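Local coordinates for protein frutapin (Artocarpus altilis, PDB 5KRP) that probably binds carbohydrates, as a jacalin-like lectin of breadfruit that assembles from four chains, at residues 45-49 / 50-54. Numbering follows the deposited sequence.
Sequences YDLNG and EPFSG
Leu47 and Phe52 extend side by side from neighbouring strands of a tight beta hairpin, and Leu47 CD2 meets Phe52 CD2 at 3.9 Å, slanting onto the ring. Both stand on the same face of the hairpin as diagonal neighbours, and with CG anti to the backbone N in each (chi1 179° and -180°) they extend alongside one another. This apolar pair suits its place, since both residues pack on Leu47 of the second subunit. Tyr45 turns its ring away from Phe52, its edge passing the Phe52 carbonyl and CA of Gly54, while its hydroxyl reaches Asp21 and the backbone N of Phe133.

The strands are joined by a type I' turn from Leu47 to Glu50, whose left-handed backbone angles Asn48 and Gly49 adopt readily. Leu47 N bonds almost straight to Glu50 O at 2.7 Å; the return bond, Glu50 N to Leu47 O, is longer at 3.1 Å and arrives from above the carbonyl plane. Pro51, lacking an N-H, fits a non-hydrogen-bonded position opposite Asp46. The Asp46 carboxylate folds over the turn as an Asx motif, OD2 accepting from Gly49 N at 2.9 Å on its syn side, while OD1 forms a salt bridge with Arg28. With Thr25 also bonded to OD2, the buried carboxylate is well compensated, and the arginine probably favours its ionised form; the turn is thereby tied to the adjoining strand 26-34.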
loop_
_atom_site.group_PDB
_atom_site.type_symbol
_atom_site.label_atom_id
_atom_site.label_comp_id
_atom_site.label_asym_id
_atom_site.label_seq_id
_atom_site.Cartn_x
_atom_site.Cartn_y
_atom_site.Cartn_z
ATOM N N TYR A 45 16.217 11.974 -5.364
ATOM C CA TYR A 45 15.329 11.217 -4.453
ATOM C C TYR A 45 16.075 10.754 -3.184
ATOM O O TYR A 45 17.327 10.709 -3.167
ATOM C CB TYR A 45 14.811 10.032 -5.188
ATOM C CG TYR A 45 13.921 10.412 -6.354
ATOM C CD1 TYR A 45 12.595 10.818 -6.139
ATOM C CD2 TYR A 45 14.403 10.440 -7.648
ATOM C CE1 TYR A 45 11.796 11.232 -7.165
ATOM C CE2 TYR A 45 13.561 10.841 -8.725
ATOM C CZ TYR A 45 12.265 11.225 -8.472
ATOM O OH TYR A 45 11.420 11.630 -9.514
ATOM N N ASP A 46 15.312 10.358 -2.153
ATOM C CA ASP A 46 15.835 9.463 -1.111
ATOM C C ASP A 46 15.555 8.077 -1.528
ATOM O O ASP A 46 14.383 7.760 -1.915
ATOM C CB ASP A 46 15.210 9.694 0.229
ATOM C CG ASP A 46 15.937 8.858 1.337
ATOM O OD1 ASP A 46 17.140 9.227 1.624
ATOM O OD2 ASP A 46 15.308 7.845 1.730
ATOM N N LEU A 47 16.552 7.206 -1.438
ATOM C CA LEU A 47 16.318 5.758 -1.601
ATOM C C LEU A 47 16.910 5.099 -0.354
ATOM O O LEU A 47 18.135 4.932 -0.243
ATOM C CB LEU A 47 16.967 5.204 -2.844
ATOM C CG LEU A 47 16.833 3.710 -3.160
ATOM C CD1 LEU A 47 15.353 3.334 -3.383
ATOM C CD2 LEU A 47 17.726 3.298 -4.303
ATOM N N ASN A 48 16.009 4.661 0.520
ATOM C CA ASN A 48 16.359 3.893 1.721
ATOM C C ASN A 48 17.416 4.596 2.515
ATOM O O ASN A 48 18.313 3.970 3.088
ATOM C CB ASN A 48 16.759 2.519 1.330
ATOM C CG ASN A 48 15.634 1.825 0.587
ATOM O OD1 ASN A 48 14.500 1.816 1.080
ATOM N ND2 ASN A 48 15.904 1.282 -0.569
ATOM N N GLY A 49 17.270 5.899 2.617
ATOM C CA GLY A 49 18.193 6.728 3.467
ATOM C C GLY A 49 19.422 7.339 2.790
ATOM O O GLY A 49 20.206 8.042 3.457
ATOM N N GLU A 50 19.634 7.043 1.501
ATOM C CA GLU A 50 20.751 7.610 0.753
ATOM C C GLU A 50 20.166 8.371 -0.464
ATOM O O GLU A 50 19.137 7.942 -1.073
ATOM C CB GLU A 50 21.757 6.552 0.321
ATOM C CG GLU A 50 22.544 5.897 1.499
ATOM C CD GLU A 50 23.439 6.904 2.300
ATOM O OE1 GLU A 50 23.930 7.908 1.726
ATOM O OE2 GLU A 50 23.648 6.734 3.529
ATOM N N PRO A 51 20.786 9.486 -0.834
ATOM C CA PRO A 51 20.399 10.112 -2.100
ATOM C C PRO A 51 20.520 9.225 -3.369
ATOM O O PRO A 51 21.402 8.371 -3.490
ATOM C CB PRO A 51 21.349 11.299 -2.262
ATOM C CG PRO A 51 22.406 11.172 -1.242
ATOM C CD PRO A 51 22.012 10.081 -0.283
ATOM N N PHE A 52 19.604 9.425 -4.320
ATOM C CA PHE A 52 19.668 8.757 -5.578
ATOM C C PHE A 52 19.269 9.797 -6.664
ATOM O O PHE A 52 18.156 10.352 -6.609
ATOM C CB PHE A 52 18.703 7.572 -5.643
ATOM C CG PHE A 52 18.722 6.801 -6.968
ATOM C CD1 PHE A 52 18.111 7.333 -8.128
ATOM C CD2 PHE A 52 19.318 5.570 -7.052
ATOM C CE1 PHE A 52 18.112 6.631 -9.346
ATOM C CE2 PHE A 52 19.333 4.859 -8.272
ATOM C CZ PHE A 52 18.726 5.406 -9.422
ATOM N N SER A 53 20.207 10.143 -7.559
ATOM C CA SER A 53 19.900 11.180 -8.588
ATOM C C SER A 53 19.047 10.590 -9.649
ATOM O O SER A 53 19.435 9.635 -10.336
ATOM C CB SER A 53 21.184 11.755 -9.221
ATOM O OG SER A 53 21.990 12.248 -8.195
ATOM N N GLY A 54 17.874 11.184 -9.855
ATOM C CA GLY A 54 17.047 10.769 -11.017
ATOM C C GLY A 54 17.644 11.267 -12.313
ATOM O O GLY A 54 18.538 12.131 -12.311
#